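Local coordinates for endo-1,4-beta-xylanase D (PDB 1W0N), which probably binds xylan through a calcium-dependent family 36 carbohydrate-binding module, the domain seen here, carried by a xylan-degrading enzyme, at residues Ile30-Asp44 with Leu111-Asp125. Residues are numbered along the deposited sequence; the frame is centred on the assembly and turned at random.
Sequences ISAPFDGVALYANAD and LALTSDDGTWDAYVD. With CA (calcium ion), chain B; MG (magnesium ion), chain C.
Asp125 CB sits over the centre of one face of the Phe34 ring, 3.5 Å from the centroid and 9° off the normal, a CH-pi contact; the carboxylate continues nearly parallel to the ring, while Pro33 CG covers the opposite face toward the rim. At the ring's edge lies the Tyr123 backbone, with Phe34 CZ 3.4 Å from Tyr123 O. An alanine at Phe34 would remove the ring and is likely to leave Asp125 CB and Pro33 CG without the surface between them. The Tyr123 ring receives Ala38 CB at its edge. Tyr123 CD2 also packs 3.3 Å from Pro33 CD, whose residue follows a cis peptide bond. With CG anti to its backbone N (chi1 -176°), Asp125 brings OD1 to the calcium ion at 2.3 Å, which the backbone oxygens of Asp35 and Asp125, Glu16, Glu18 and a water also bind; OD2 forms a salt bridge with Arg62. At the other end, magnesium joins Tyr40 O and Asp121 OD1, the latter at 2.0 Å, and four waters bring the ligands to six. Asn42 N donates to Asp116 OD2 at 2.8 Å, approaching on the anti side but 32° out of the carboxylate plane. Between the metals, reciprocal N-H...O bonds make Val37-Val124 and Leu39-Ala122 hydrogen-bonded antiparallel pairs, with Ala38-Tyr123 the non-hydrogen-bonded pair between them. Strand 36-39 thus lies between 28-30 and 122-130 in one sheet of the beta-sandwich, while on the face carrying Val37 and Val124, Leu39 CB meets Leu113 CG at 4.0 Å, bridging to strand 107-113 of the opposing sheet.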
loop_
_atom_site.group_PDB
_atom_site.type_symbol
_atom_site.label_atom_id
_atom_site.label_comp_id
_atom_site.label_asym_id
_atom_site.label_seq_id
_atom_site.Cartn_x
_atom_site.Cartn_y
_atom_site.Cartn_z
ATOM N N ILE A 30 -9.391 -9.661 2.271
ATOM C CA ILE A 30 -10.654 -9.447 1.588
ATOM C C ILE A 30 -10.671 -10.219 0.283
ATOM O O ILE A 30 -9.618 -10.567 -0.276
ATOM C CB ILE A 30 -10.909 -7.944 1.316
ATOM C CG1 ILE A 30 -9.819 -7.342 0.414
ATOM C CG2 ILE A 30 -11.038 -7.201 2.635
ATOM C CD1 ILE A 30 -10.026 -5.888 0.045
ATOM N N SER A 31 -11.893 -10.457 -0.212
ATOM C CA SER A 31 -12.123 -11.029 -1.521
ATOM C C SER A 31 -12.805 -10.060 -2.474
ATOM O O SER A 31 -12.738 -10.287 -3.687
ATOM C CB SER A 31 -12.985 -12.287 -1.384
ATOM O OG SER A 31 -14.147 -12.026 -0.639
ATOM N N ALA A 32 -13.430 -9.007 -1.970
ATOM C CA ALA A 32 -14.053 -7.963 -2.780
ATOM C C ALA A 32 -13.502 -6.622 -2.300
ATOM O O ALA A 32 -13.320 -6.415 -1.103
ATOM C CB ALA A 32 -15.563 -7.990 -2.644
ATOM N N PRO A 33 -13.228 -5.700 -3.243
ATOM C CA PRO A 33 -13.443 -5.794 -4.682
ATOM C C PRO A 33 -12.319 -6.514 -5.460
ATOM O O PRO A 33 -12.291 -6.463 -6.682
ATOM C CB PRO A 33 -13.535 -4.329 -5.114
ATOM C CG PRO A 33 -12.590 -3.617 -4.162
ATOM C CD PRO A 33 -12.775 -4.353 -2.842
ATOM N N PHE A 34 -11.431 -7.188 -4.721
ATOM C CA PHE A 34 -10.404 -8.059 -5.278
ATOM C C PHE A 34 -9.869 -8.850 -4.087
ATOM O O PHE A 34 -10.161 -8.545 -2.934
ATOM C CB PHE A 34 -9.286 -7.275 -6.007
ATOM C CG PHE A 34 -8.910 -5.984 -5.325
ATOM C CD1 PHE A 34 -8.406 -5.989 -4.022
ATOM C CD2 PHE A 34 -9.090 -4.771 -5.957
ATOM C CE1 PHE A 34 -8.097 -4.798 -3.375
ATOM C CE2 PHE A 34 -8.759 -3.573 -5.319
ATOM C CZ PHE A 34 -8.285 -3.592 -4.025
ATOM N N ASP A 35 -9.054 -9.874 -4.384
ATOM C CA ASP A 35 -8.306 -10.541 -3.331
ATOM C C ASP A 35 -7.197 -9.597 -2.866
ATOM O O ASP A 35 -6.391 -9.119 -3.672
ATOM C CB ASP A 35 -7.757 -11.866 -3.819
ATOM C CG ASP A 35 -8.890 -12.812 -4.188
ATOM O OD1 ASP A 35 -9.721 -13.091 -3.299
ATOM O OD2 ASP A 35 -9.058 -13.201 -5.344
ATOM N N GLY A 36 -7.191 -9.285 -1.585
ATOM C CA GLY A 36 -6.281 -8.276 -1.074
ATOM C C GLY A 36 -6.453 -8.133 0.408
ATOM O O GLY A 36 -6.827 -9.093 1.100
ATOM N N VAL A 37 -6.179 -6.928 0.920
ATOM C CA VAL A 37 -6.308 -6.620 2.326
ATOM C C VAL A 37 -7.007 -5.272 2.455
ATOM O O VAL A 37 -6.740 -4.352 1.664
ATOM C CB VAL A 37 -4.935 -6.606 3.044
ATOM C CG1 VAL A 37 -5.067 -6.238 4.516
ATOM C CG2 VAL A 37 -4.260 -7.961 2.899
ATOM N N ALA A 38 -7.862 -5.143 3.477
ATOM C CA ALA A 38 -8.480 -3.870 3.816
ATOM C C ALA A 38 -7.790 -3.253 5.026
ATOM O O ALA A 38 -7.440 -3.944 6.001
ATOM C CB ALA A 38 -9.952 -4.062 4.139
ATOM N N LEU A 39 -7.655 -1.927 4.960
ATOM C CA LEU A 39 -7.099 -1.080 6.012
ATOM C C LEU A 39 -8.183 -0.083 6.423
ATOM O O LEU A 39 -8.738 0.620 5.558
ATOM C CB LEU A 39 -5.882 -0.321 5.487
ATOM C CG LEU A 39 -4.774 -1.171 4.866
ATOM C CD1 LEU A 39 -3.738 -0.271 4.222
ATOM C CD2 LEU A 39 -4.135 -2.099 5.881
ATOM N N TYR A 40 -8.490 -0.034 7.713
ATOM C CA TYR A 40 -9.658 0.699 8.200
ATOM C C TYR A 40 -9.352 1.825 9.169
ATOM O O TYR A 40 -10.150 2.771 9.315
ATOM C CB TYR A 40 -10.631 -0.236 8.933
ATOM C CG TYR A 40 -11.060 -1.467 8.160
ATOM C CD1 TYR A 40 -12.212 -1.469 7.382
ATOM C CD2 TYR A 40 -10.348 -2.655 8.260
ATOM C CE1 TYR A 40 -12.640 -2.624 6.741
ATOM C CE2 TYR A 40 -10.771 -3.818 7.629
ATOM C CZ TYR A 40 -11.922 -3.795 6.875
ATOM O OH TYR A 40 -12.367 -4.949 6.259
ATOM N N ALA A 41 -8.256 1.714 9.922
ATOM C CA ALA A 41 -7.972 2.648 10.994
ATOM C C ALA A 41 -6.489 2.818 11.138
ATOM O O ALA A 41 -5.693 2.074 10.552
ATOM C CB ALA A 41 -8.569 2.145 12.283
ATOM N N ASN A 42 -6.037 3.832 11.837
ATOM C CA ASN A 42 -4.642 4.160 11.836
ATOM C C ASN A 42 -3.473 3.114 12.033
ATOM O O ASN A 42 -2.490 3.246 11.312
ATOM C CB ASN A 42 -4.481 5.357 12.792
ATOM C CG ASN A 42 -4.732 6.670 12.092
ATOM O OD1 ASN A 42 -4.697 7.735 12.748
ATOM N ND2 ASN A 42 -4.927 6.660 10.793
ATOM N N ALA A 43 -3.377 2.170 12.958
ATOM C CA ALA A 43 -2.588 1.032 13.373
ATOM C C ALA A 43 -2.751 -0.155 12.456
ATOM O O ALA A 43 -1.997 -1.107 12.568
ATOM C CB ALA A 43 -2.862 0.625 14.791
ATOM N N ASP A 44 -3.699 -0.122 11.469
ATOM C CA ASP A 44 -3.760 -1.161 10.468
ATOM C C ASP A 44 -2.591 -1.051 9.504
ATOM O O ASP A 44 -2.181 0.055 9.144
ATOM C CB ASP A 44 -5.075 -1.072 9.673
ATOM C CG ASP A 44 -6.295 -1.519 10.466
ATOM O OD1 ASP A 44 -6.135 -2.228 11.503
ATOM O OD2 ASP A 44 -7.425 -1.181 10.025
ATOM N N LEU A 111 2.392 -0.581 3.923
ATOM C CA LEU A 111 1.280 0.258 3.493
ATOM C C LEU A 111 0.353 0.441 4.691
ATOM O O LEU A 111 0.005 -0.527 5.396
ATOM C CB LEU A 111 0.529 -0.403 2.332
ATOM C CG LEU A 111 1.327 -0.538 1.033
ATOM C CD1 LEU A 111 0.660 -1.539 0.084
ATOM C CD2 LEU A 111 1.494 0.794 0.317
ATOM N N ALA A 112 -0.077 1.673 4.937
ATOM C CA ALA A 112 -0.980 2.011 6.064
ATOM C C ALA A 112 -1.788 3.206 5.675
ATOM O O ALA A 112 -1.360 4.014 4.863
ATOM C CB ALA A 112 -0.194 2.312 7.321
ATOM N N LEU A 113 -2.982 3.419 6.224
ATOM C CA LEU A 113 -3.740 4.635 5.947
ATOM C C LEU A 113 -2.951 5.872 6.332
ATOM O O LEU A 113 -2.297 5.906 7.378
ATOM C CB LEU A 113 -5.073 4.634 6.677
ATOM C CG LEU A 113 -6.110 3.612 6.232
ATOM C CD1 LEU A 113 -7.343 3.696 7.079
ATOM C CD2 LEU A 113 -6.476 3.740 4.809
ATOM N N THR A 114 -3.058 6.920 5.521
ATOM C CA THR A 114 -2.421 8.186 5.804
ATOM C C THR A 114 -2.991 8.856 7.100
ATOM O O THR A 114 -2.273 9.485 7.838
ATOM C CB THR A 114 -2.536 9.065 4.499
ATOM O OG1 THR A 114 -1.996 8.422 3.371
ATOM C CG2 THR A 114 -1.901 10.393 4.602
ATOM N N SER A 115 -4.287 8.763 7.258
ATOM C CA SER A 115 -5.129 9.222 8.425
ATOM C C SER A 115 -6.044 8.014 9.062
ATOM O O SER A 115 -6.110 6.933 8.574
ATOM C CB SER A 115 -6.189 10.323 8.093
ATOM O OG SER A 115 -7.306 9.727 7.475
ATOM N N ASP A 116 -6.696 8.309 10.180
ATOM C CA ASP A 116 -7.756 7.509 10.785
ATOM C C ASP A 116 -9.137 8.085 10.323
ATOM O O ASP A 116 -9.928 7.405 9.599
ATOM C CB ASP A 116 -7.518 7.800 12.245
ATOM C CG ASP A 116 -8.030 6.744 13.150
ATOM O OD1 ASP A 116 -8.468 7.068 14.286
ATOM O OD2 ASP A 116 -7.987 5.585 12.893
ATOM N N ASP A 117 -9.261 9.419 10.449
ATOM C CA ASP A 117 -10.516 10.151 10.320
ATOM C C ASP A 117 -10.602 10.992 9.086
ATOM O O ASP A 117 -11.665 11.538 8.826
ATOM C CB ASP A 117 -10.638 11.017 11.528
ATOM C CG ASP A 117 -10.769 10.207 12.777
ATOM O OD1 ASP A 117 -10.895 10.848 13.883
ATOM O OD2 ASP A 117 -10.802 8.952 12.781
ATOM N N GLY A 118 -9.555 11.129 8.339
ATOM C CA GLY A 118 -9.490 12.020 7.244
ATOM C C GLY A 118 -10.006 11.271 6.121
ATOM O O GLY A 118 -10.583 11.964 5.246
ATOM N N THR A 119 -9.877 9.860 6.045
ATOM C CA THR A 119 -10.296 9.274 4.899
ATOM C C THR A 119 -11.116 8.021 5.060
ATOM O O THR A 119 -11.273 7.539 6.180
ATOM C CB THR A 119 -9.131 8.913 4.053
ATOM O OG1 THR A 119 -8.520 7.703 4.485
ATOM C CG2 THR A 119 -8.055 9.959 3.981
ATOM N N TRP A 120 -11.664 7.525 3.974
ATOM C CA TRP A 120 -12.373 6.274 3.945
ATOM C C TRP A 120 -11.363 5.133 4.079
ATOM O O TRP A 120 -10.186 5.323 4.342
ATOM C CB TRP A 120 -13.209 6.212 2.670
ATOM C CG TRP A 120 -14.308 7.223 2.667
ATOM C CD1 TRP A 120 -14.400 8.324 1.893
ATOM C CD2 TRP A 120 -15.458 7.216 3.518
ATOM N NE1 TRP A 120 -15.541 9.007 2.187
ATOM C CE2 TRP A 120 -16.205 8.354 3.194
ATOM C CE3 TRP A 120 -15.926 6.357 4.523
ATOM C CZ2 TRP A 120 -17.428 8.663 3.838
ATOM C CZ3 TRP A 120 -17.107 6.669 5.154
ATOM C CH2 TRP A 120 -17.845 7.812 4.807
ATOM N N ASP A 121 -11.861 3.921 3.943
ATOM C CA ASP A 121 -11.031 2.745 4.107
ATOM C C ASP A 121 -10.445 2.346 2.773
ATOM O O ASP A 121 -11.030 2.603 1.718
ATOM C CB ASP A 121 -11.862 1.647 4.739
ATOM C CG ASP A 121 -12.399 2.084 6.084
ATOM O OD1 ASP A 121 -11.640 2.813 6.773
ATOM O OD2 ASP A 121 -13.540 1.720 6.458
ATOM N N ALA A 122 -9.246 1.758 2.831
ATOM C CA ALA A 122 -8.535 1.381 1.620
ATOM C C ALA A 122 -8.526 -0.123 1.439
ATOM O O ALA A 122 -8.226 -0.880 2.368
ATOM C CB ALA A 122 -7.105 1.875 1.644
ATOM N N TYR A 123 -8.806 -0.537 0.223
ATOM C CA TYR A 123 -8.623 -1.904 -0.210
ATOM C C TYR A 123 -7.352 -1.936 -1.044
ATOM O O TYR A 123 -7.202 -1.124 -1.974
ATOM C CB TYR A 123 -9.825 -2.329 -1.038
ATOM C CG TYR A 123 -11.165 -2.164 -0.351
ATOM C CD1 TYR A 123 -11.369 -2.569 0.958
ATOM C CD2 TYR A 123 -12.251 -1.652 -1.046
ATOM C CE1 TYR A 123 -12.616 -2.454 1.569
ATOM C CE2 TYR A 123 -13.504 -1.555 -0.461
ATOM C CZ TYR A 123 -13.681 -1.960 0.848
ATOM O OH TYR A 123 -14.918 -1.880 1.438
ATOM N N VAL A 124 -6.484 -2.910 -0.745
ATOM C CA VAL A 124 -5.169 -2.981 -1.386
ATOM C C VAL A 124 -5.071 -4.333 -2.058
ATOM O O VAL A 124 -5.295 -5.372 -1.403
ATOM C CB VAL A 124 -4.069 -2.834 -0.295
ATOM C CG1 VAL A 124 -2.719 -2.846 -0.926
ATOM C CG2 VAL A 124 -4.225 -1.510 0.464
ATOM N N ASP A 125 -4.744 -4.326 -3.344
ATOM C CA ASP A 125 -4.677 -5.574 -4.118
ATOM C C ASP A 125 -3.241 -6.118 -4.161
ATOM O O ASP A 125 -2.989 -7.271 -3.792
ATOM C CB ASP A 125 -5.230 -5.288 -5.517
ATOM C CG ASP A 125 -5.331 -6.501 -6.418
ATOM O OD1 ASP A 125 -4.940 -7.602 -5.985
ATOM O OD2 ASP A 125 -5.788 -6.348 -7.576
HETATM CA CA CA B . -4.265 -9.299 -4.615
HETATM MG MG MG C . -11.737 3.831 8.520
HETATM O O HOH W 1 -3.973 1.778 8.163
HETATM O O HOH W 2 -3.462 2.358 8.950
HETATM O O HOH W 3 -1.196 4.869 9.583
HETATM O O HOH W 4 -4.882 10.347 12.153
HETATM O O HOH W 5 -11.893 4.765 10.343
HETATM O O HOH W 6 -10.440 5.233 7.750
HETATM O O HOH W 7 -13.199 2.446 9.042
HETATM O O HOH W 8 -5.213 -10.575 -6.435
HETATM O O HOH W 9 -13.256 5.100 7.797
#